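Local coordinates for proximal thread matrix protein 1 (Mytilus galloprovincialis, PDB 4CN9), which probably acts as a collagen-binding matrix protein of the mussel byssus, built on two von Willebrand factor type A domains and binding zinc, at residues A[167-173]-A[194-200]; A[76-80]-A[227-231]; A[335-340]-A[369-374]. All coordinates share one frame; numbering follows the deposited sequence.

Contact 1: A[167-173]-A[194-200]; sequences KIVILMT and GVTVIAI
I170 and I198 lie side by side across two neighbouring parallel strands, pointing the same way on one face of the central sheet, with I170 CG1 4.1 Å from I198 CD1. I200, two residues along and next on this face, meets two partners. Its CG1 stands anti to the carbonyl carbon (chi1 -57°), and its CD1 reaches across the strands to meet I170 CG2 at 3.9 Å and M172 CG at 4.1 Å, so this one methyl sits against both neighbours. V237 of helix 234-241 and F80 of helix 73-85 pack onto this face from outside. On the other face the branches meet differently: V169 CG2 touches V195 CG1 at 3.6 Å with the two side chains crossing obliquely, whereas K167 and V195 meet at about a right angle. The ammonium of K167 turns back to the carbonyl of E193. Between the strands runs a ladder of six backbone hydrogen bonds, from T196 N to K167 O at one end to T173 N to I200 O at the other; the bond from I198 N to V169 O, 2.8 Å, is almost straight. The strands belong to a right-handed beta-alpha-beta crossover of the Rossmann-like von Willebrand factor A fold, with helix 183-192 as the connection. At the C-terminal end, T173 OG1 bonds to D61 OD2 beside the zinc site. The mostly apolar branches on both faces are consistent with a ladder buried in the core, with the more polar contacts towards the strand ends: water at K167 O, and T173 beside the metal site.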
loop_
_atom_site.group_PDB
_atom_site.type_symbol
_atom_site.label_atom_id
_atom_site.label_comp_id
_atom_site.label_asym_id
_atom_site.label_seq_id
_atom_site.Cartn_x
_atom_site.Cartn_y
_atom_site.Cartn_z
ATOM N N LYS A 167 -8.186 -11.976 -2.638
ATOM C CA LYS A 167 -7.047 -12.724 -2.112
ATOM C C LYS A 167 -6.304 -11.891 -1.078
ATOM O O LYS A 167 -5.885 -10.778 -1.371
ATOM C CB LYS A 167 -6.094 -13.101 -3.237
ATOM C CG LYS A 167 -6.696 -14.055 -4.246
ATOM C CD LYS A 167 -5.601 -14.661 -5.091
ATOM C CE LYS A 167 -5.946 -14.620 -6.556
ATOM N NZ LYS A 167 -5.640 -13.285 -7.124
ATOM N N ILE A 168 -6.145 -12.454 0.118
ATOM C CA ILE A 168 -5.517 -11.771 1.240
ATOM C C ILE A 168 -4.463 -12.650 1.930
ATOM O O ILE A 168 -4.700 -13.842 2.195
ATOM C CB ILE A 168 -6.564 -11.368 2.305
ATOM C CG1 ILE A 168 -7.701 -10.562 1.673
ATOM C CG2 ILE A 168 -5.896 -10.573 3.441
ATOM C CD1 ILE A 168 -8.961 -10.580 2.487
ATOM N N VAL A 169 -3.300 -12.051 2.196
ATOM C CA VAL A 169 -2.218 -12.681 2.949
ATOM C C VAL A 169 -1.919 -11.847 4.182
ATOM O O VAL A 169 -1.698 -10.626 4.091
ATOM C CB VAL A 169 -0.921 -12.804 2.105
ATOM C CG1 VAL A 169 0.230 -13.320 2.941
ATOM C CG2 VAL A 169 -1.155 -13.687 0.922
ATOM N N ILE A 170 -1.950 -12.505 5.336
ATOM C CA ILE A 170 -1.592 -11.879 6.598
ATOM C C ILE A 170 -0.314 -12.546 7.122
ATOM O O ILE A 170 -0.310 -13.718 7.492
ATOM C CB ILE A 170 -2.745 -11.983 7.622
ATOM C CG1 ILE A 170 -3.951 -11.183 7.115
ATOM C CG2 ILE A 170 -2.301 -11.461 8.982
ATOM C CD1 ILE A 170 -5.284 -11.604 7.675
ATOM N N LEU A 171 0.768 -11.783 7.092
ATOM C CA LEU A 171 2.088 -12.241 7.522
ATOM C C LEU A 171 2.334 -11.840 8.977
ATOM O O LEU A 171 2.107 -10.688 9.358
ATOM C CB LEU A 171 3.161 -11.633 6.621
ATOM C CG LEU A 171 4.629 -11.677 7.060
ATOM C CD1 LEU A 171 5.149 -13.071 7.005
ATOM C CD2 LEU A 171 5.467 -10.775 6.168
ATOM N N MET A 172 2.779 -12.801 9.780
ATOM C CA MET A 172 3.121 -12.568 11.182
ATOM C C MET A 172 4.556 -13.012 11.414
ATOM O O MET A 172 4.882 -14.176 11.203
ATOM C CB MET A 172 2.195 -13.379 12.096
ATOM C CG MET A 172 0.710 -13.098 11.902
ATOM S SD MET A 172 -0.324 -14.285 12.828
ATOM C CE MET A 172 0.189 -13.882 14.482
ATOM N N THR A 173 5.418 -12.104 11.859
ATOM C CA THR A 173 6.816 -12.467 12.088
ATOM C C THR A 173 7.453 -11.749 13.280
ATOM O O THR A 173 7.054 -10.645 13.641
ATOM C CB THR A 173 7.651 -12.221 10.824
ATOM O OG1 THR A 173 8.994 -12.696 11.008
ATOM C CG2 THR A 173 7.664 -10.761 10.467
ATOM N N GLY A 194 -2.887 -9.541 -7.742
ATOM C CA GLY A 194 -4.086 -9.039 -7.096
ATOM C C GLY A 194 -4.244 -9.568 -5.675
ATOM O O GLY A 194 -5.346 -9.909 -5.255
ATOM N N VAL A 195 -3.137 -9.660 -4.944
ATOM C CA VAL A 195 -3.175 -10.111 -3.559
ATOM C C VAL A 195 -2.921 -8.931 -2.616
ATOM O O VAL A 195 -1.971 -8.159 -2.797
ATOM C CB VAL A 195 -2.150 -11.237 -3.311
ATOM C CG1 VAL A 195 -2.172 -11.687 -1.851
ATOM C CG2 VAL A 195 -2.408 -12.417 -4.253
ATOM N N THR A 196 -3.779 -8.788 -1.621
ATOM C CA THR A 196 -3.555 -7.822 -0.548
ATOM C C THR A 196 -2.619 -8.454 0.471
ATOM O O THR A 196 -2.819 -9.609 0.853
ATOM C CB THR A 196 -4.868 -7.455 0.176
ATOM O OG1 THR A 196 -5.809 -6.928 -0.761
ATOM C CG2 THR A 196 -4.629 -6.418 1.269
ATOM N N VAL A 197 -1.606 -7.706 0.910
ATOM C CA VAL A 197 -0.673 -8.198 1.902
ATOM C C VAL A 197 -0.660 -7.312 3.163
ATOM O O VAL A 197 -0.422 -6.099 3.104
ATOM C CB VAL A 197 0.744 -8.330 1.319
ATOM C CG1 VAL A 197 1.684 -8.918 2.341
ATOM C CG2 VAL A 197 0.720 -9.190 0.055
ATOM N N ILE A 198 -0.947 -7.939 4.299
ATOM C CA ILE A 198 -0.878 -7.278 5.599
ATOM C C ILE A 198 0.279 -7.922 6.343
ATOM O O ILE A 198 0.443 -9.150 6.312
ATOM C CB ILE A 198 -2.204 -7.454 6.389
ATOM C CG1 ILE A 198 -3.333 -6.707 5.678
ATOM C CG2 ILE A 198 -2.061 -6.956 7.826
ATOM C CD1 ILE A 198 -4.732 -7.296 5.901
ATOM N N ALA A 199 1.103 -7.098 6.981
ATOM C CA ALA A 199 2.261 -7.586 7.713
ATOM C C ALA A 199 2.195 -7.161 9.189
ATOM O O ALA A 199 2.023 -5.982 9.497
ATOM C CB ALA A 199 3.540 -7.049 7.082
ATOM N N ILE A 200 2.325 -8.134 10.079
ATOM C CA ILE A 200 2.389 -7.903 11.518
ATOM C C ILE A 200 3.763 -8.269 12.063
ATOM O O ILE A 200 4.241 -9.415 11.922
ATOM C CB ILE A 200 1.340 -8.726 12.276
ATOM C CG1 ILE A 200 -0.063 -8.413 11.764
ATOM C CG2 ILE A 200 1.452 -8.449 13.787
ATOM C CD1 ILE A 200 -1.107 -9.441 12.106
HETATM O O HOH W 1 -7.638 -8.737 -2.836
#

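Contact 2: A[76-80]-A[227-231]; sequences MMKDF and FSELS
L230 CD2 sits over the centre of one face of the F80 ring, 4.2 Å from its centroid and 5° off the normal, a CH-pi contact between helix 73-85 of the von Willebrand factor A fold and the 3-10 turn that precedes helix 234-241. The two side chains cross at about a right angle. F80 CG is anti to the backbone N (chi1 178°), which swings the ring off the helix and under the leucine; the same ring also brings CE1 to 3.3 Å from L230 O, so the turn's backbone as well as its side chain meets the phenylalanine. The other methyl of L230, CD1, turns to the helix itself and lies 4.0 Å from M77 CA.

Three residues back, about one turn of the helix, M77 faces F227 in a Met-aromatic contact. SD is 3.6 Å from F227 CE2 and 4.7 Å from the ring centroid, approaching obliquely at 65° from the normal. M76 flanks this on the more exposed side: its extended chain carries SD to S228 CA, 3.6 Å away.

No hydrogen bond links the two segments, so their mutual fit rests on apolar and sulfur packing. Each is shaped by its own backbone: F80 N donates to M76 O in the helix, and L230 N to F227 O in the turn. Further out, M172 of strand 166-173 touches M77, F80 and L230, and I200 of strand 195-202 touches F80 and L230, which seats this pair of elements on the central sheet. I66 of helix 64-69 packs against both M77 and F227, close to the zinc site. In the Met-aromatic pairing, M77 CG lies 3.6 Å from F227 CD2.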
loop_
_atom_site.group_PDB
_atom_site.type_symbol
_atom_site.label_atom_id
_atom_site.label_comp_id
_atom_site.label_asym_id
_atom_site.label_seq_id
_atom_site.Cartn_x
_atom_site.Cartn_y
_atom_site.Cartn_z
ATOM N N MET A 76 -0.624 -17.919 21.891
ATOM C CA MET A 76 -1.172 -16.586 21.690
ATOM C C MET A 76 -1.279 -16.258 20.211
ATOM O O MET A 76 -2.220 -15.587 19.784
ATOM C CB MET A 76 -0.313 -15.536 22.405
ATOM C CG MET A 76 -0.364 -15.669 23.924
ATOM S SD MET A 76 0.470 -14.356 24.836
ATOM C CE MET A 76 0.028 -14.820 26.509
ATOM N N MET A 77 -0.314 -16.728 19.426
ATOM C CA MET A 77 -0.374 -16.546 17.977
ATOM C C MET A 77 -1.552 -17.320 17.428
ATOM O O MET A 77 -2.306 -16.816 16.609
ATOM C CB MET A 77 0.922 -17.018 17.308
ATOM C CG MET A 77 2.106 -16.142 17.595
ATOM S SD MET A 77 3.654 -16.786 16.898
ATOM C CE MET A 77 3.315 -16.521 15.137
ATOM N N LYS A 78 -1.729 -18.549 17.899
ATOM C CA LYS A 78 -2.812 -19.390 17.417
ATOM C C LYS A 78 -4.163 -18.764 17.735
ATOM O O LYS A 78 -5.082 -18.765 16.906
ATOM C CB LYS A 78 -2.728 -20.779 18.048
ATOM C CG LYS A 78 -1.617 -21.627 17.490
ATOM C CD LYS A 78 -1.517 -22.949 18.194
ATOM C CE LYS A 78 -0.506 -23.847 17.499
ATOM N NZ LYS A 78 -0.529 -25.218 18.032
ATOM N N ASP A 79 -4.287 -18.246 18.953
ATOM C CA ASP A 79 -5.532 -17.623 19.395
ATOM C C ASP A 79 -5.871 -16.408 18.543
ATOM O O ASP A 79 -7.028 -16.198 18.158
ATOM C CB ASP A 79 -5.440 -17.254 20.880
ATOM C CG ASP A 79 -5.453 -18.482 21.783
ATOM O OD1 ASP A 79 -5.766 -19.580 21.287
ATOM O OD2 ASP A 79 -5.158 -18.352 22.989
ATOM N N PHE A 80 -4.854 -15.618 18.230
ATOM C CA PHE A 80 -5.047 -14.464 17.374
ATOM C C PHE A 80 -5.610 -14.899 16.019
ATOM O O PHE A 80 -6.523 -14.268 15.496
ATOM C CB PHE A 80 -3.731 -13.696 17.211
ATOM C CG PHE A 80 -3.836 -12.508 16.309
ATOM C CD1 PHE A 80 -4.433 -11.341 16.750
ATOM C CD2 PHE A 80 -3.355 -12.559 15.011
ATOM C CE1 PHE A 80 -4.530 -10.244 15.928
ATOM C CE2 PHE A 80 -3.461 -11.466 14.178
ATOM C CZ PHE A 80 -4.048 -10.304 14.640
ATOM N N PHE A 227 3.825 -10.731 22.132
ATOM C CA PHE A 227 2.777 -11.634 21.681
ATOM C C PHE A 227 1.536 -11.464 22.547
ATOM O O PHE A 227 0.424 -11.743 22.113
ATOM C CB PHE A 227 3.279 -13.080 21.723
ATOM C CG PHE A 227 4.409 -13.354 20.758
ATOM C CD1 PHE A 227 5.725 -13.153 21.135
ATOM C CD2 PHE A 227 4.146 -13.797 19.470
ATOM C CE1 PHE A 227 6.764 -13.402 20.244
ATOM C CE2 PHE A 227 5.180 -14.045 18.575
ATOM C CZ PHE A 227 6.481 -13.844 18.960
ATOM N N SER A 228 1.734 -10.995 23.777
ATOM C CA SER A 228 0.624 -10.776 24.706
ATOM C C SER A 228 -0.343 -9.709 24.217
ATOM O O SER A 228 -1.514 -9.717 24.581
ATOM C CB SER A 228 1.151 -10.376 26.087
ATOM O OG SER A 228 2.103 -11.319 26.553
ATOM N N GLU A 229 0.146 -8.795 23.386
ATOM C CA GLU A 229 -0.670 -7.681 22.920
ATOM C C GLU A 229 -1.222 -7.861 21.508
ATOM O O GLU A 229 -1.839 -6.947 20.963
ATOM C CB GLU A 229 0.138 -6.394 22.987
ATOM C CG GLU A 229 0.539 -6.010 24.392
ATOM C CD GLU A 229 1.331 -4.727 24.420
ATOM O OE1 GLU A 229 2.332 -4.629 23.680
ATOM O OE2 GLU A 229 0.944 -3.807 25.167
ATOM N N LEU A 230 -1.032 -9.035 20.922
ATOM C CA LEU A 230 -1.526 -9.285 19.575
ATOM C C LEU A 230 -2.980 -8.909 19.426
ATOM O O LEU A 230 -3.385 -8.371 18.395
ATOM C CB LEU A 230 -1.372 -10.760 19.197
ATOM C CG LEU A 230 -0.135 -11.047 18.364
ATOM C CD1 LEU A 230 0.020 -12.535 18.202
ATOM C CD2 LEU A 230 -0.200 -10.332 16.998
ATOM N N SER A 231 -3.772 -9.213 20.449
ATOM C CA SER A 231 -5.212 -9.021 20.376
ATOM C C SER A 231 -5.578 -7.557 20.153
ATOM O O SER A 231 -6.650 -7.252 19.626
ATOM C CB SER A 231 -5.884 -9.550 21.646
ATOM O OG SER A 231 -5.391 -8.876 22.786
#

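Contact 3: A[335-340]-A[369-374]; sequences QTAIGD and TDGQNN
N373 OD1 accepts a hydrogen bond from G339 N at the start of helix 338-349, where A337 holds the N-cap position and the loop after strand 362-369 of the second von Willebrand factor A domain closes over it. The 2.9 Å bond is nearly straight at hydrogen (173°), but the donor stands above the carbonyl plane; N373 ND2 is held by K377 O. The tight part centres on T336: its OG1 donates to Q372 O at 2.8 Å, and G371 lies so near that OG1 that a CB there would clash. I338 CD1 packs against the same loop, 3.6 Å from G371 O.

The outer side is looser and partly bridged by water. A water joins T336 N to Q372 O, and another lies near D340 OD1 and N374 OD1, with too few protons for all its acceptors. N374 lies along this side: its CG takes the crowded position between backbone N and carbonyl carbon (chi1 68°), which lays the amide against A337 CB, and ND2 reaches D304 O. An alanine here is likely to leave Q335 OE1 and D304 O without this donor and to uncover A337. N374 ND2 meets Q335 OE1 at 3.1 Å, in the carbonyl plane.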
loop_
_atom_site.group_PDB
_atom_site.type_symbol
_atom_site.label_atom_id
_atom_site.label_comp_id
_atom_site.label_asym_id
_atom_site.label_seq_id
_atom_site.Cartn_x
_atom_site.Cartn_y
_atom_site.Cartn_z
ATOM N N GLN A 335 15.829 25.611 -6.120
ATOM C CA GLN A 335 15.692 24.786 -4.933
ATOM C C GLN A 335 14.446 23.948 -5.159
ATOM O O GLN A 335 13.622 24.277 -6.016
ATOM C CB GLN A 335 15.508 25.642 -3.681
ATOM C CG GLN A 335 16.762 26.299 -3.161
ATOM C CD GLN A 335 16.477 27.145 -1.942
ATOM O OE1 GLN A 335 15.790 26.704 -1.002
ATOM N NE2 GLN A 335 16.974 28.381 -1.951
ATOM N N THR A 336 14.305 22.873 -4.389
ATOM C CA THR A 336 13.132 22.008 -4.473
ATOM C C THR A 336 12.627 21.662 -3.059
ATOM O O THR A 336 13.117 20.744 -2.412
ATOM C CB THR A 336 13.425 20.694 -5.261
ATOM O OG1 THR A 336 14.750 20.235 -4.977
ATOM C CG2 THR A 336 13.312 20.918 -6.761
ATOM N N ALA A 337 11.626 22.392 -2.603
ATOM C CA ALA A 337 11.064 22.188 -1.276
ATOM C C ALA A 337 9.937 21.157 -1.319
ATOM O O ALA A 337 8.756 21.507 -1.233
ATOM C CB ALA A 337 10.554 23.504 -0.728
ATOM N N ILE A 338 10.318 19.892 -1.455
ATOM C CA ILE A 338 9.368 18.773 -1.510
ATOM C C ILE A 338 8.532 18.765 -0.244
ATOM O O ILE A 338 7.313 18.585 -0.299
ATOM C CB ILE A 338 10.114 17.431 -1.649
ATOM C CG1 ILE A 338 10.926 17.392 -2.943
ATOM C CG2 ILE A 338 9.165 16.255 -1.640
ATOM C CD1 ILE A 338 11.937 16.270 -2.978
ATOM N N GLY A 339 9.182 18.980 0.901
ATOM C CA GLY A 339 8.473 19.033 2.168
ATOM C C GLY A 339 7.390 20.093 2.238
ATOM O O GLY A 339 6.275 19.849 2.725
ATOM N N ASP A 340 7.712 21.286 1.765
ATOM C CA ASP A 340 6.748 22.393 1.763
ATOM C C ASP A 340 5.558 22.091 0.845
ATOM O O ASP A 340 4.407 22.398 1.182
ATOM C CB ASP A 340 7.431 23.676 1.304
ATOM C CG ASP A 340 8.349 24.260 2.356
ATOM O OD1 ASP A 340 9.330 23.585 2.753
ATOM O OD2 ASP A 340 8.080 25.407 2.782
ATOM N N THR A 369 9.465 15.426 -8.820
ATOM C CA THR A 369 10.626 16.265 -8.499
ATOM C C THR A 369 11.869 15.910 -9.318
ATOM O O THR A 369 12.081 14.751 -9.692
ATOM C CB THR A 369 10.999 16.173 -7.007
ATOM O OG1 THR A 369 11.976 17.177 -6.693
ATOM C CG2 THR A 369 11.545 14.789 -6.663
ATOM N N ASP A 370 12.684 16.929 -9.573
ATOM C CA ASP A 370 13.977 16.774 -10.214
ATOM C C ASP A 370 15.124 17.178 -9.264
ATOM O O ASP A 370 16.257 17.306 -9.691
ATOM C CB ASP A 370 14.037 17.587 -11.526
ATOM C CG ASP A 370 14.595 19.024 -11.347
ATOM O OD1 ASP A 370 14.358 19.693 -10.305
ATOM O OD2 ASP A 370 15.280 19.496 -12.293
ATOM N N GLY A 371 14.828 17.351 -7.980
ATOM C CA GLY A 371 15.850 17.713 -7.009
ATOM C C GLY A 371 15.651 17.105 -5.632
ATOM O O GLY A 371 14.614 16.519 -5.345
ATOM N N GLN A 372 16.641 17.276 -4.759
ATOM C CA GLN A 372 16.519 16.776 -3.394
ATOM C C GLN A 372 15.891 17.840 -2.495
ATOM O O GLN A 372 15.945 19.027 -2.793
ATOM C CB GLN A 372 17.883 16.335 -2.852
ATOM C CG GLN A 372 18.784 17.458 -2.377
ATOM C CD GLN A 372 19.690 17.981 -3.477
ATOM O OE1 GLN A 372 19.265 18.154 -4.623
ATOM N NE2 GLN A 372 20.955 18.239 -3.130
ATOM N N ASN A 373 15.280 17.417 -1.398
ATOM C CA ASN A 373 14.621 18.351 -0.501
ATOM C C ASN A 373 15.588 19.392 0.071
ATOM O O ASN A 373 16.758 19.083 0.344
ATOM C CB ASN A 373 13.941 17.625 0.663
ATOM C CG ASN A 373 12.932 18.518 1.383
ATOM O OD1 ASN A 373 12.086 19.143 0.750
ATOM N ND2 ASN A 373 13.023 18.587 2.700
ATOM N N ASN A 374 15.085 20.609 0.264
ATOM C CA ASN A 374 15.897 21.705 0.810
ATOM C C ASN A 374 15.901 21.745 2.326
ATOM O O ASN A 374 16.653 22.527 2.948
ATOM C CB ASN A 374 15.481 23.067 0.219
ATOM C CG ASN A 374 14.093 23.514 0.649
ATOM O OD1 ASN A 374 13.355 22.795 1.337
ATOM N ND2 ASN A 374 13.742 24.730 0.264
HETATM O O HOH W 2 16.515 21.906 -2.693
HETATM O O HOH W 3 10.905 21.553 2.209
#

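How the contacts relate
From the N terminus, helix 73-85 comes first, and its 76-80 segment waits nearly 150 residues for 227-231, so contact 2 closes a long loop over the first von Willebrand factor A domain. Contact 1 is nested inside that loop, closing a short one around helix 183-192 between strands 166-173 and 195-202. The two touch: I200 CD1 lies 3.7 Å from F80 CE2, and M172 CE 4.0 Å from L230 CD1, joining sheet to the helical layer. Contact 3 follows in series in the second domain, tying the start of helix 338-349 to the loop after strand 362-369, its centre about 34 Å from that of contact 1.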